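Local structure of putative uncharacterized protein (Lodderomyces elongisporus, 4IVF) at residues A180-A185 against K203-L208; R149-F154 against N196-L201. The protein binds two glutathione molecules per subunit of a dimer and probably acts as a glutathione transferase of the Ure2p-like kind. All blocks are in the same frame, centred on the assembly; numbering follows the deposited sequence.

How the contacts relate
Following the chain from the N terminus, the thioredoxin-like domain comes first and both contacts lie in the helical C-terminal domain that follows it. Helix 137-159 supplies 149-154, helix 176-185 supplies 180-185, and 196-201 and 203-208 follow one another into and along helix 199-209. Contact 2 closes a loop of 41 residues and contact 1 one of 17; because 180-185 falls inside the loop closed by contact 2 and 203-208 beyond its end, the two cross rather than nest. Helix 199-209 thus meets two helices that are consecutive in the chain. These also touch each other, CD1 of Leu181 lying 3.5 Å from CE2 of Phe154, and the contact centres are about 11 Å apart.

Contact 1: residues A180-A185 against K203-L208; sequences ALLGWA and KWYDSL. With GSH (glutathione), chain T.
Trp204 pushes the far end of its indole, led by CH2, against segment 180-185 beside Leu181, whose CD2 lies 3.5 Å from CH2 of Trp204. The methyl of Ala185 and the backbone N of Leu182 lie at the edge of the same indole, near its plane. One of its faces is taken by Leu208 of its own helix, with CD1 of Leu208 3.4 Å above the plane and toward the rim. The segments cross almost perpendicularly (-94°) inside the all-helical C-terminal domain of the glutathione transferase fold; no hydrogen bond joins them, and the side chains that meet do so through carbon atoms.

Leu182 fits between two residues of segment 203-208: its CD1 is 3.8 Å from CD1 of Tyr205, the side chains crossing at about a right angle, and its CD2 is 3.9 Å from CB of Leu208. Extension of Tyr205 with CG opposite the backbone N (chi1 -175°) brings its ring to CB of Ala185 as well, at 4.0 Å from Tyr205 CD1. Trp204 NE1 is hydrogen-bonded to OD2 of Asp178, near the start of helix 176-185. Trp184 points to another side, where its CZ2 lies 3.4 Å from O31 of glutathione and its NE1 is hydrogen-bonded to OD1 of Asn17, whose ND2 is hydrogen-bonded to that glutathione.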
ATOM      1  N   ALA F 180       4.552  -2.320  10.594  1.00 16.41           N
ATOM      2  CA  ALA F 180       4.544  -1.310   9.535  1.00 13.84           C
ATOM      3  C   ALA F 180       4.364   0.094  10.090  1.00 14.37           C
ATOM      4  O   ALA F 180       5.119   1.008   9.743  1.00 11.70           O
ATOM      5  CB  ALA F 180       3.452  -1.613   8.505  1.00 12.90           C
ATOM      6  N   LEU F 181       3.350   0.273  10.934  1.00  9.48           N
ATOM      7  CA  LEU F 181       3.068   1.587  11.507  1.00  9.34           C
ATOM      8  C   LEU F 181       4.245   2.075  12.367  1.00 10.69           C
ATOM      9  O   LEU F 181       4.608   3.258  12.362  1.00 10.24           O
ATOM     10  CB  LEU F 181       1.768   1.547  12.331  1.00  9.45           C
ATOM     11  CG  LEU F 181       1.394   2.885  12.983  1.00  9.49           C
ATOM     12  CD1 LEU F 181       1.128   3.938  11.926  1.00  9.01           C
ATOM     13  CD2 LEU F 181       0.204   2.746  13.920  1.00  9.86           C
ATOM     14  N   LEU F 182       4.847   1.138  13.083  1.00 10.33           N
ATOM     15  CA  LEU F 182       5.917   1.426  14.035  1.00 11.83           C
ATOM     16  C   LEU F 182       7.124   2.129  13.393  1.00 13.58           C
ATOM     17  O   LEU F 182       7.730   3.018  13.994  1.00 12.36           O
ATOM     18  CB  LEU F 182       6.360   0.120  14.702  1.00 11.70           C
ATOM     19  CG  LEU F 182       7.425   0.191  15.788  1.00 13.53           C
ATOM     20  CD1 LEU F 182       6.973   1.126  16.905  1.00 14.11           C
ATOM     21  CD2 LEU F 182       7.742  -1.198  16.322  1.00 14.60           C
ATOM     22  N   GLY F 183       7.476   1.725  12.174  1.00 14.25           N
ATOM     23  CA  GLY F 183       8.612   2.321  11.492  1.00 12.58           C
ATOM     24  C   GLY F 183       8.439   3.823  11.358  1.00 11.59           C
ATOM     25  O   GLY F 183       9.378   4.569  11.591  1.00 13.87           O
ATOM     26  N   TRP F 184       7.225   4.252  11.004  1.00 10.07           N
ATOM     27  CA  TRP F 184       6.901   5.656  10.765  1.00  9.62           C
ATOM     28  C   TRP F 184       6.530   6.435  12.015  1.00 18.79           C
ATOM     29  O   TRP F 184       6.752   7.653  12.082  1.00 14.70           O
ATOM     30  CB  TRP F 184       5.776   5.775   9.740  1.00  9.00           C
ATOM     31  CG  TRP F 184       6.282   5.661   8.324  1.00 22.75           C
ATOM     32  CD1 TRP F 184       6.377   4.528   7.570  1.00  8.92           C
ATOM     33  CD2 TRP F 184       6.775   6.730   7.511  1.00 16.82           C
ATOM     34  NE1 TRP F 184       6.904   4.825   6.328  1.00 16.23           N
ATOM     35  CE2 TRP F 184       7.155   6.170   6.267  1.00 15.88           C
ATOM     36  CE3 TRP F 184       6.921   8.110   7.705  1.00 14.53           C
ATOM     37  CZ2 TRP F 184       7.671   6.944   5.223  1.00 14.13           C
ATOM     38  CZ3 TRP F 184       7.446   8.884   6.663  1.00 16.25           C
ATOM     39  CH2 TRP F 184       7.816   8.295   5.441  1.00  9.07           C
ATOM     40  N   ALA F 185       5.949   5.743  12.993  1.00 21.26           N
ATOM     41  CA  ALA F 185       5.626   6.362  14.278  1.00 17.47           C
ATOM     42  C   ALA F 185       6.924   6.851  14.920  1.00 17.91           C
ATOM     43  O   ALA F 185       6.968   7.883  15.583  1.00 17.79           O
ATOM     44  CB  ALA F 185       4.922   5.361  15.191  1.00 10.91           C
ATOM     45  N   LYS F 203       0.619   4.165  24.430  1.00 15.48           N
ATOM     46  CA  LYS F 203       0.887   2.939  25.191  1.00 17.44           C
ATOM     47  C   LYS F 203       1.371   1.818  24.276  1.00 15.66           C
ATOM     48  O   LYS F 203       2.296   1.069  24.609  1.00 27.81           O
ATOM     49  CB  LYS F 203      -0.375   2.474  25.932  1.00 18.19           C
ATOM     50  CG  LYS F 203      -0.817   3.348  27.087  1.00 26.96           C
ATOM     51  CD  LYS F 203      -2.253   3.008  27.492  1.00 37.00           C
ATOM     52  CE  LYS F 203      -2.563   3.427  28.925  1.00 44.92           C
ATOM     53  NZ  LYS F 203      -3.002   2.276  29.797  1.00 47.93           N
ATOM     54  N   TRP F 204       0.710   1.701  23.133  1.00 14.84           N
ATOM     55  CA  TRP F 204       1.068   0.746  22.096  1.00 20.41           C
ATOM     56  C   TRP F 204       2.518   0.989  21.654  1.00 24.36           C
ATOM     57  O   TRP F 204       3.334   0.055  21.597  1.00 26.15           O
ATOM     58  CB  TRP F 204       0.083   0.904  20.931  1.00 17.63           C
ATOM     59  CG  TRP F 204       0.486   0.292  19.614  1.00 14.73           C
ATOM     60  CD1 TRP F 204       0.188  -0.956  19.168  1.00 20.20           C
ATOM     61  CD2 TRP F 204       1.215   0.933  18.558  1.00 14.04           C
ATOM     62  NE1 TRP F 204       0.702  -1.145  17.907  1.00 17.95           N
ATOM     63  CE2 TRP F 204       1.342  -0.002  17.513  1.00 15.47           C
ATOM     64  CE3 TRP F 204       1.790   2.206  18.404  1.00 13.42           C
ATOM     65  CZ2 TRP F 204       2.018   0.289  16.324  1.00 15.45           C
ATOM     66  CZ3 TRP F 204       2.472   2.488  17.225  1.00 16.48           C
ATOM     67  CH2 TRP F 204       2.570   1.537  16.201  1.00 11.89           C
ATOM     68  N   TYR F 205       2.843   2.249  21.382  1.00 14.01           N
ATOM     69  CA  TYR F 205       4.205   2.625  21.003  1.00 17.24           C
ATOM     70  C   TYR F 205       5.224   2.288  22.098  1.00 17.97           C
ATOM     71  O   TYR F 205       6.256   1.664  21.832  1.00 17.54           O
ATOM     72  CB  TYR F 205       4.264   4.121  20.659  1.00 20.63           C
ATOM     73  CG  TYR F 205       5.616   4.585  20.128  1.00 20.95           C
ATOM     74  CD1 TYR F 205       6.036   4.244  18.848  1.00 17.92           C
ATOM     75  CD2 TYR F 205       6.458   5.362  20.903  1.00 24.56           C
ATOM     76  CE1 TYR F 205       7.259   4.662  18.356  1.00 19.37           C
ATOM     77  CE2 TYR F 205       7.670   5.791  20.420  1.00 29.98           C
ATOM     78  CZ  TYR F 205       8.072   5.428  19.143  1.00 24.38           C
ATOM     79  OH  TYR F 205       9.286   5.846  18.660  1.00 20.21           O
ATOM     80  N   ASP F 206       4.924   2.696  23.328  1.00 15.58           N
ATOM     81  CA  ASP F 206       5.825   2.448  24.455  1.00 20.73           C
ATOM     82  C   ASP F 206       6.046   0.949  24.671  1.00 21.33           C
ATOM     83  O   ASP F 206       7.152   0.516  25.020  1.00 20.26           O
ATOM     84  CB  ASP F 206       5.306   3.093  25.757  1.00 17.46           C
ATOM     85  CG  ASP F 206       5.253   4.618  25.691  1.00 35.17           C
ATOM     86  OD1 ASP F 206       5.969   5.219  24.856  1.00 32.40           O
ATOM     87  OD2 ASP F 206       4.487   5.217  26.487  1.00 36.84           O
ATOM     88  N   SER F 207       4.988   0.167  24.479  1.00 19.94           N
ATOM     89  CA  SER F 207       5.077  -1.285  24.631  1.00 22.29           C
ATOM     90  C   SER F 207       6.015  -1.924  23.604  1.00 21.61           C
ATOM     91  O   SER F 207       6.817  -2.802  23.939  1.00 22.10           O
ATOM     92  CB  SER F 207       3.692  -1.916  24.534  1.00 20.19           C
ATOM     93  OG  SER F 207       2.965  -1.687  25.723  1.00 25.43           O
ATOM     94  N   LEU F 208       5.908  -1.484  22.356  1.00 15.96           N
ATOM     95  CA  LEU F 208       6.762  -2.022  21.299  1.00 22.62           C
ATOM     96  C   LEU F 208       8.253  -1.702  21.490  1.00 22.40           C
ATOM     97  O   LEU F 208       9.112  -2.548  21.238  1.00 21.27           O
ATOM     98  CB  LEU F 208       6.264  -1.571  19.926  1.00 19.85           C
ATOM     99  CG  LEU F 208       5.038  -2.373  19.494  1.00 19.76           C
ATOM    100  CD1 LEU F 208       4.178  -1.614  18.500  1.00 13.56           C
ATOM    101  CD2 LEU F 208       5.498  -3.689  18.892  1.00 23.40           C
TER
HETATM  102  N1  GSH T 301      11.908  10.538  -3.663  1.00 37.65           N
HETATM  103  CA1 GSH T 301      11.704  11.191  -2.393  1.00 45.55           C
HETATM  104  C1  GSH T 301      11.240  12.569  -2.608  1.00 52.02           C
HETATM  105  O11 GSH T 301      10.982  12.965  -3.768  1.00 51.66           O
HETATM  106  O12 GSH T 301      11.082  13.345  -1.641  1.00 51.17           O
HETATM  107  CB1 GSH T 301      12.957  11.126  -1.515  1.00 32.55           C
HETATM  108  CG1 GSH T 301      12.591  11.049  -0.078  1.00 24.80           C
HETATM  109  CD1 GSH T 301      11.991   9.698   0.313  1.00 22.50           C
HETATM  110  OE1 GSH T 301      12.215   8.672  -0.348  1.00 24.17           O
HETATM  111  N2  GSH T 301      11.107   9.576   1.531  1.00 22.62           N
HETATM  112  CA2 GSH T 301      10.537   8.286   1.888  1.00 22.61           C
HETATM  113  C2  GSH T 301       9.052   8.311   1.657  1.00 22.55           C
HETATM  114  O2  GSH T 301       8.433   9.358   1.790  1.00 23.25           O
HETATM  115  CB2 GSH T 301      10.764   8.015   3.306  1.00 28.19           C
HETATM  116  SG2 GSH T 301      12.474   8.133   3.697  1.00 38.23           S
HETATM  117  N3  GSH T 301       8.333   7.102   1.294  1.00 21.61           N
HETATM  118  CA3 GSH T 301       6.900   7.179   1.091  1.00 27.23           C
HETATM  119  C3  GSH T 301       6.250   5.920   1.506  1.00 30.36           C
HETATM  120  O31 GSH T 301       6.747   5.195   2.404  1.00 22.41           O
HETATM  121  O32 GSH T 301       5.181   5.575   0.930  1.00 34.89           O

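Contact 2: residues R149-F154 against N196-L201; sequences RIYGVF and NQWPLL
In the C-terminal helical domain, the loop that leads into helix 199-209 lies against helix 137-159, and Trp198, at the N-cap position, lays its indole on that helix. The indole receives CB of Tyr151 over one face: CB lies 3.6 Å from the centroid of the six-membered ring and only 8° off the normal, a CH-pi contact. Gln197 CG sits over the other face, 3.5 Å above the plane, so the indole is held between its own neighbour in sequence and the opposing helix. The phenol of Tyr151 makes no true stack with Trp198: the planes are 26° apart, but the rings are slid past each other and barely overlap. Gly152 brings bare backbone to the pyrrole part of the indole, its N 3.8 Å from NE1 of Trp198.

One turn further on, Leu201 reaches the same helix with both methyls. CD1 of Leu201 meets the edge of the Tyr151 ring in its plane, 3.8 Å from CD2 of Tyr151, and also approaches the backbone O of Tyr151 at 3.3 Å. The other methyl, CD2 of Leu201, lies 4.2 Å from CB of Phe154. Placing CG of Tyr151 opposite its carbonyl carbon (chi1 -79°) carries the ring past Leu201 to pack on Leu181 and Trp184 of helix 176-185, and its hydroxyl is hydrogen-bonded to OE1 of Gln122. The ring of Phe154 meets Phe113 of helix 102-131.

No hydrogen bond joins the two segments, but the carboxylate of Glu155, the next residue of helix 137-159, accepts the backbone N-H groups of Leu200 and Leu201. The start of helix 199-209, with its N-cap tryptophan and first-turn N-H groups taken by Glu155, is thus laid on helix 137-159 in the helical bundle of a GST C-terminal domain.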
ATOM      1  N   ARG F 149      -4.411  13.400  10.949  1.00 16.99           N
ATOM      2  CA  ARG F 149      -5.665  12.726  10.657  1.00 21.10           C
ATOM      3  C   ARG F 149      -5.474  11.207  10.745  1.00 21.34           C
ATOM      4  O   ARG F 149      -6.262  10.509  11.387  1.00 19.54           O
ATOM      5  CB  ARG F 149      -6.190  13.104   9.266  1.00 18.96           C
ATOM      6  CG  ARG F 149      -7.600  12.560   8.998  1.00 18.14           C
ATOM      7  CD  ARG F 149      -8.002  12.594   7.515  1.00 16.66           C
ATOM      8  NE  ARG F 149      -7.232  11.659   6.693  1.00 14.33           N
ATOM      9  CZ  ARG F 149      -7.520  10.364   6.552  1.00 14.93           C
ATOM     10  NH1 ARG F 149      -8.560   9.824   7.186  1.00 13.70           N
ATOM     11  NH2 ARG F 149      -6.753   9.599   5.795  1.00 13.64           N
ATOM     12  N   ILE F 150      -4.406  10.719  10.113  1.00 13.19           N
ATOM     13  CA  ILE F 150      -4.150   9.289   9.980  1.00 14.48           C
ATOM     14  C   ILE F 150      -3.830   8.587  11.311  1.00 11.58           C
ATOM     15  O   ILE F 150      -4.245   7.460  11.547  1.00 15.50           O
ATOM     16  CB  ILE F 150      -3.043   9.031   8.930  1.00 10.93           C
ATOM     17  CG1 ILE F 150      -3.591   9.292   7.532  1.00  8.74           C
ATOM     18  CG2 ILE F 150      -2.540   7.601   8.998  1.00 10.05           C
ATOM     19  CD1 ILE F 150      -2.522   9.449   6.498  1.00 10.47           C
ATOM     20  N   TYR F 151      -3.097   9.269  12.180  1.00 10.83           N
ATOM     21  CA  TYR F 151      -2.813   8.738  13.491  1.00 11.20           C
ATOM     22  C   TYR F 151      -4.065   8.731  14.354  1.00 14.56           C
ATOM     23  O   TYR F 151      -4.237   7.851  15.199  1.00 15.04           O
ATOM     24  CB  TYR F 151      -1.664   9.500  14.145  1.00 10.41           C
ATOM     25  CG  TYR F 151      -0.333   9.028  13.600  1.00 19.20           C
ATOM     26  CD1 TYR F 151       0.295   9.700  12.563  1.00 14.32           C
ATOM     27  CD2 TYR F 151       0.265   7.876  14.089  1.00 17.54           C
ATOM     28  CE1 TYR F 151       1.493   9.251  12.043  1.00 14.81           C
ATOM     29  CE2 TYR F 151       1.464   7.421  13.576  1.00 19.05           C
ATOM     30  CZ  TYR F 151       2.076   8.119  12.559  1.00 16.41           C
ATOM     31  OH  TYR F 151       3.274   7.680  12.053  1.00 18.67           O
ATOM     32  N   GLY F 152      -4.943   9.698  14.115  1.00 11.24           N
ATOM     33  CA  GLY F 152      -6.246   9.718  14.752  1.00 16.96           C
ATOM     34  C   GLY F 152      -7.061   8.496  14.371  1.00 17.26           C
ATOM     35  O   GLY F 152      -7.788   7.944  15.188  1.00 23.15           O
ATOM     36  N   VAL F 153      -6.934   8.066  13.123  1.00 11.68           N
ATOM     37  CA  VAL F 153      -7.651   6.889  12.652  1.00 14.16           C
ATOM     38  C   VAL F 153      -7.085   5.642  13.324  1.00 14.60           C
ATOM     39  O   VAL F 153      -7.834   4.807  13.841  1.00 13.53           O
ATOM     40  CB  VAL F 153      -7.553   6.735  11.118  1.00 19.22           C
ATOM     41  CG1 VAL F 153      -8.208   5.429  10.666  1.00 10.74           C
ATOM     42  CG2 VAL F 153      -8.179   7.931  10.419  1.00 10.89           C
ATOM     43  N   PHE F 154      -5.760   5.523  13.324  1.00 10.62           N
ATOM     44  CA  PHE F 154      -5.106   4.437  14.051  1.00 24.33           C
ATOM     45  C   PHE F 154      -5.461   4.419  15.553  1.00 23.15           C
ATOM     46  O   PHE F 154      -5.488   3.354  16.173  1.00 17.11           O
ATOM     47  CB  PHE F 154      -3.591   4.488  13.867  1.00 10.20           C
ATOM     48  CG  PHE F 154      -3.105   3.901  12.562  1.00 20.36           C
ATOM     49  CD1 PHE F 154      -3.234   2.532  12.303  1.00 19.95           C
ATOM     50  CD2 PHE F 154      -2.474   4.707  11.611  1.00 22.86           C
ATOM     51  CE1 PHE F 154      -2.760   1.981  11.095  1.00 16.35           C
ATOM     52  CE2 PHE F 154      -1.997   4.173  10.402  1.00 16.60           C
ATOM     53  CZ  PHE F 154      -2.136   2.810  10.140  1.00 12.69           C
ATOM     54  N   ASN F 196       2.019  10.856  22.119  1.00 19.95           N
ATOM     55  CA  ASN F 196       1.294  10.646  23.367  1.00 20.70           C
ATOM     56  C   ASN F 196      -0.035  11.379  23.412  1.00 19.41           C
ATOM     57  O   ASN F 196      -0.896  11.058  24.229  1.00 17.83           O
ATOM     58  CB  ASN F 196       2.159  10.995  24.577  1.00 21.43           C
ATOM     59  CG  ASN F 196       3.124   9.892  24.919  1.00 19.40           C
ATOM     60  OD1 ASN F 196       2.837   8.730  24.673  1.00 18.25           O
ATOM     61  ND2 ASN F 196       4.279  10.245  25.473  1.00 24.80           N
ATOM     62  N   GLN F 197      -0.216  12.341  22.509  1.00 22.42           N
ATOM     63  CA  GLN F 197      -1.500  13.025  22.392  1.00 24.01           C
ATOM     64  C   GLN F 197      -2.621  12.045  21.998  1.00 20.91           C
ATOM     65  O   GLN F 197      -3.792  12.312  22.237  1.00 20.93           O
ATOM     66  CB  GLN F 197      -1.409  14.189  21.403  1.00 17.95           C
ATOM     67  CG  GLN F 197      -1.389  13.769  19.938  1.00 20.53           C
ATOM     68  CD  GLN F 197      -0.979  14.908  19.020  1.00 22.82           C
ATOM     69  OE1 GLN F 197      -1.820  15.555  18.388  1.00 21.35           O
ATOM     70  NE2 GLN F 197       0.320  15.172  18.957  1.00 19.96           N
ATOM     71  N   TRP F 198      -2.252  10.927  21.373  1.00 17.74           N
ATOM     72  CA  TRP F 198      -3.180   9.819  21.149  1.00 14.17           C
ATOM     73  C   TRP F 198      -2.821   8.738  22.160  1.00 14.92           C
ATOM     74  O   TRP F 198      -1.900   7.952  21.933  1.00 16.46           O
ATOM     75  CB  TRP F 198      -3.077   9.277  19.722  1.00 13.43           C
ATOM     76  CG  TRP F 198      -3.250  10.323  18.644  1.00 16.32           C
ATOM     77  CD1 TRP F 198      -4.424  10.860  18.205  1.00 16.53           C
ATOM     78  CD2 TRP F 198      -2.214  10.944  17.871  1.00 15.21           C
ATOM     79  NE1 TRP F 198      -4.185  11.780  17.211  1.00 14.49           N
ATOM     80  CE2 TRP F 198      -2.835  11.849  16.988  1.00 18.87           C
ATOM     81  CE3 TRP F 198      -0.820  10.831  17.850  1.00 14.34           C
ATOM     82  CZ2 TRP F 198      -2.109  12.632  16.092  1.00 13.66           C
ATOM     83  CZ3 TRP F 198      -0.106  11.600  16.958  1.00 13.42           C
ATOM     84  CH2 TRP F 198      -0.751  12.491  16.094  1.00 15.29           C
ATOM     85  N   PRO F 199      -3.547   8.701  23.294  1.00 18.47           N
ATOM     86  CA  PRO F 199      -3.079   7.947  24.465  1.00 18.03           C
ATOM     87  C   PRO F 199      -2.981   6.441  24.236  1.00 20.43           C
ATOM     88  O   PRO F 199      -2.056   5.817  24.748  1.00 20.18           O
ATOM     89  CB  PRO F 199      -4.105   8.303  25.557  1.00 17.52           C
ATOM     90  CG  PRO F 199      -5.313   8.772  24.813  1.00 24.14           C
ATOM     91  CD  PRO F 199      -4.800   9.433  23.562  1.00 15.29           C
ATOM     92  N   LEU F 200      -3.899   5.864  23.469  1.00 20.49           N
ATOM     93  CA  LEU F 200      -3.801   4.448  23.142  1.00 14.40           C
ATOM     94  C   LEU F 200      -2.559   4.149  22.281  1.00 13.93           C
ATOM     95  O   LEU F 200      -1.829   3.200  22.553  1.00 15.06           O
ATOM     96  CB  LEU F 200      -5.072   3.952  22.452  1.00 17.20           C
ATOM     97  CG  LEU F 200      -6.389   4.062  23.230  1.00 21.31           C
ATOM     98  CD1 LEU F 200      -7.484   3.452  22.407  1.00 17.33           C
ATOM     99  CD2 LEU F 200      -6.299   3.386  24.596  1.00 15.38           C
ATOM    100  N   LEU F 201      -2.321   4.957  21.255  1.00 13.42           N
ATOM    101  CA  LEU F 201      -1.098   4.820  20.455  1.00 17.46           C
ATOM    102  C   LEU F 201       0.156   4.960  21.322  1.00 16.25           C
ATOM    103  O   LEU F 201       1.109   4.190  21.177  1.00 20.01           O
ATOM    104  CB  LEU F 201      -1.067   5.846  19.330  1.00 13.93           C
ATOM    105  CG  LEU F 201      -1.835   5.541  18.048  1.00 15.32           C
ATOM    106  CD1 LEU F 201      -1.789   6.750  17.130  1.00 13.84           C
ATOM    107  CD2 LEU F 201      -1.247   4.323  17.338  1.00 14.28           C
TER